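PDB 4C2L: endo-xylogalacturonan hydrolase A from Aspergillus tubingensis, which hydrolyses xylogalacturonan, the xylose-substituted galacturonan of the hairy regions of pectin, and needs xylose on the galacturonic acid backbone for activity. Local coordinates for residues Ala256-Ser261 with Asn287-Asp292. Sequence-based numbering, arbitrary orientation. Where two conformers were deposited one is given.
With NAG (2-acetamido-2-deoxy-beta-D-glucopyranose), chain D; SO4 (sulfate ion), chain I.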
loop_
_atom_site.group_PDB
_atom_site.type_symbol
_atom_site.label_atom_id
_atom_site.label_comp_id
_atom_site.label_asym_id
_atom_site.label_seq_id
_atom_site.Cartn_x
_atom_site.Cartn_y
_atom_site.Cartn_z
ATOM N N ALA A 256 -1.452 13.696 4.350
ATOM C CA ALA A 256 -0.849 13.036 3.193
ATOM C C ALA A 256 -0.355 14.050 2.180
ATOM O O ALA A 256 -1.118 14.895 1.701
ATOM C CB ALA A 256 -1.843 12.098 2.525
ATOM N N THR A 257 0.919 13.959 1.848
ATOM C CA THR A 257 1.466 14.769 0.764
ATOM C C THR A 257 1.636 13.864 -0.441
ATOM O O THR A 257 2.478 12.953 -0.435
ATOM C CB THR A 257 2.806 15.389 1.174
ATOM O OG1 THR A 257 2.601 16.178 2.350
ATOM C CG2 THR A 257 3.382 16.281 0.029
ATOM N N MET A 258 0.818 14.117 -1.464
ATOM C CA MET A 258 0.719 13.279 -2.641
ATOM C C MET A 258 1.308 14.036 -3.828
ATOM O O MET A 258 0.747 15.044 -4.287
ATOM C CB MET A 258 -0.753 12.914 -2.902
ATOM C CG MET A 258 -1.456 12.273 -1.702
ATOM S SD MET A 258 -0.606 10.828 -1.026
ATOM C CE MET A 258 -0.896 9.669 -2.340
ATOM N N ILE A 259 2.450 13.554 -4.298
ATOM C CA ILE A 259 3.237 14.235 -5.315
ATOM C C ILE A 259 3.268 13.381 -6.579
ATOM O O ILE A 259 3.587 12.188 -6.512
ATOM C CB ILE A 259 4.691 14.433 -4.809
ATOM C CG1 ILE A 259 4.703 15.225 -3.494
ATOM C CG2 ILE A 259 5.536 15.096 -5.889
ATOM C CD1 ILE A 259 5.982 15.091 -2.682
ATOM N N ASN A 260 2.927 13.969 -7.727
ATOM C CA ASN A 260 3.020 13.259 -9.003
ATOM C C ASN A 260 2.312 11.914 -8.989
ATOM O O ASN A 260 2.802 10.944 -9.566
ATOM C CB ASN A 260 4.493 13.012 -9.366
ATOM C CG ASN A 260 5.224 14.279 -9.728
ATOM O OD1 ASN A 260 4.628 15.349 -9.826
ATOM N ND2 ASN A 260 6.537 14.166 -9.918
ATOM N N SER A 261 1.165 11.848 -8.321
ATOM C CA SER A 261 0.421 10.606 -8.218
ATOM C C SER A 261 -0.740 10.609 -9.232
ATOM O O SER A 261 -1.148 11.675 -9.715
ATOM C CB SER A 261 -0.041 10.398 -6.768
ATOM O OG SER A 261 1.091 10.224 -5.898
ATOM N N ASN A 287 -8.216 13.277 5.284
ATOM C CA ASN A 287 -8.078 14.626 5.852
ATOM C C ASN A 287 -6.699 15.240 5.614
ATOM O O ASN A 287 -5.690 14.536 5.652
ATOM C CB ASN A 287 -8.348 14.572 7.355
ATOM C CG ASN A 287 -8.273 15.939 8.008
ATOM O OD1 ASN A 287 -9.064 16.839 7.696
ATOM N ND2 ASN A 287 -7.318 16.106 8.925
ATOM N N ASP A 288 -6.649 16.552 5.383
ATOM C CA ASP A 288 -5.358 17.259 5.333
ATOM C C ASP A 288 -4.429 16.668 4.268
ATOM O O ASP A 288 -3.321 16.190 4.578
ATOM C CB ASP A 288 -4.671 17.210 6.705
ATOM C CG ASP A 288 -5.182 18.265 7.673
ATOM O OD1 ASP A 288 -6.094 19.053 7.318
ATOM O OD2 ASP A 288 -4.665 18.306 8.813
ATOM N N PHE A 289 -4.892 16.675 3.027
ATOM C CA PHE A 289 -4.086 16.242 1.897
ATOM C C PHE A 289 -3.514 17.432 1.164
ATOM O O PHE A 289 -4.214 18.430 0.919
ATOM C CB PHE A 289 -4.897 15.438 0.888
ATOM C CG PHE A 289 -5.023 13.971 1.216
ATOM C CD1 PHE A 289 -5.557 13.548 2.434
ATOM C CD2 PHE A 289 -4.658 13.012 0.276
ATOM C CE1 PHE A 289 -5.691 12.193 2.726
ATOM C CE2 PHE A 289 -4.787 11.647 0.559
ATOM C CZ PHE A 289 -5.311 11.241 1.776
ATOM N N THR A 290 -2.245 17.305 0.806
ATOM C CA THR A 290 -1.602 18.245 -0.097
ATOM C C THR A 290 -1.424 17.557 -1.433
ATOM O O THR A 290 -0.816 16.483 -1.522
ATOM C CB THR A 290 -0.261 18.718 0.492
ATOM O OG1 THR A 290 -0.533 19.387 1.734
ATOM C CG2 THR A 290 0.445 19.675 -0.455
ATOM N N VAL A 291 -2.001 18.155 -2.465
ATOM C CA VAL A 291 -1.924 17.641 -3.814
ATOM C C VAL A 291 -0.843 18.459 -4.539
ATOM O O VAL A 291 -0.920 19.696 -4.620
ATOM C CB VAL A 291 -3.295 17.753 -4.530
ATOM C CG1 VAL A 291 -3.238 17.167 -5.934
ATOM C CG2 VAL A 291 -4.380 17.066 -3.692
ATOM N N ASP A 292 0.176 17.766 -5.032
ATOM C CA ASP A 292 1.264 18.411 -5.762
ATOM C C ASP A 292 1.436 17.719 -7.098
ATOM O O ASP A 292 2.119 16.697 -7.199
ATOM C CB ASP A 292 2.547 18.363 -4.925
ATOM C CG ASP A 292 3.764 18.927 -5.656
ATOM O OD1 ASP A 292 3.634 19.400 -6.809
ATOM O OD2 ASP A 292 4.866 18.855 -5.066
HETATM C C1 NAG D . 7.286 15.331 -10.305
HETATM C C2 NAG D . 8.776 15.139 -10.062
HETATM C C3 NAG D . 9.605 16.259 -10.696
HETATM C C4 NAG D . 9.222 16.455 -12.156
HETATM C C5 NAG D . 7.711 16.687 -12.221
HETATM C C6 NAG D . 7.224 16.932 -13.645
HETATM C C7 NAG D . 9.626 14.258 -7.952
HETATM C C8 NAG D . 9.760 14.567 -6.492
HETATM N N2 NAG D . 9.010 15.203 -8.642
HETATM O O3 NAG D . 10.971 15.931 -10.564
HETATM O O4 NAG D . 9.918 17.562 -12.706
HETATM O O5 NAG D . 7.043 15.546 -11.682
HETATM O O6 NAG D . 7.524 15.799 -14.424
HETATM O O7 NAG D . 10.059 13.213 -8.451
HETATM S S SO4 I . -6.820 19.756 11.097
HETATM O O1 SO4 I . -5.835 20.504 10.285
HETATM O O2 SO4 I . -8.145 20.410 10.983
HETATM O O3 SO4 I . -6.396 19.751 12.516
HETATM O O4 SO4 I . -6.908 18.362 10.610
HETATM O O HOH W 1 5.506 17.889 -8.512
#
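A256 sets its methyl squarely over the ring of F289. A256 CB lies 3.5 Å from the centroid of the F289 ring, 9° off the ring normal, a CH-pi contact. With CG anti to its carbonyl carbon (chi1 -84°), the F289 ring turns toward A256 on the adjacent strand. M258 reaches the same ring at a slant, with M258 CG 3.8 Å from F289 CD2. On the other face of the sheet, I259 CG2 packs 3.9 Å from D292 OD2, so an aliphatic branch lies against a carboxylate.

The backbones pair in parallel. T290 N donates to A256 O at 2.8 Å. M258 N then donates to T290 O, D292 N to M258 O, and N260 N to D292 O. All four bonds are nearly straight, while A256 N to D288 O is weak. This is one rung-to-rung step of the right-handed parallel beta-helix of glycoside hydrolase family 28, joining PbH1 repeats 3 and 4. A256, M258, F289 and V291 face the buried side; T257, T290, I259 and D292 face outward.

Just past the C-terminal end of strand 256-259, N260 carries an N-linked NAG, with N260 ND2 bonded to NAG C1. N260 OD1 accepts from N293 ND2. It also accepts from a water, whose oxygen is 3.0 Å from N260 OD1. The same water donates to D292 OD1 and so bridges the two turns. Further out, F328 of the next turn stacks its ring with F289. The side chains of C229 and S232 touch M258, whose side chain is about 8 Å from that of H233, an active-site residue by similarity.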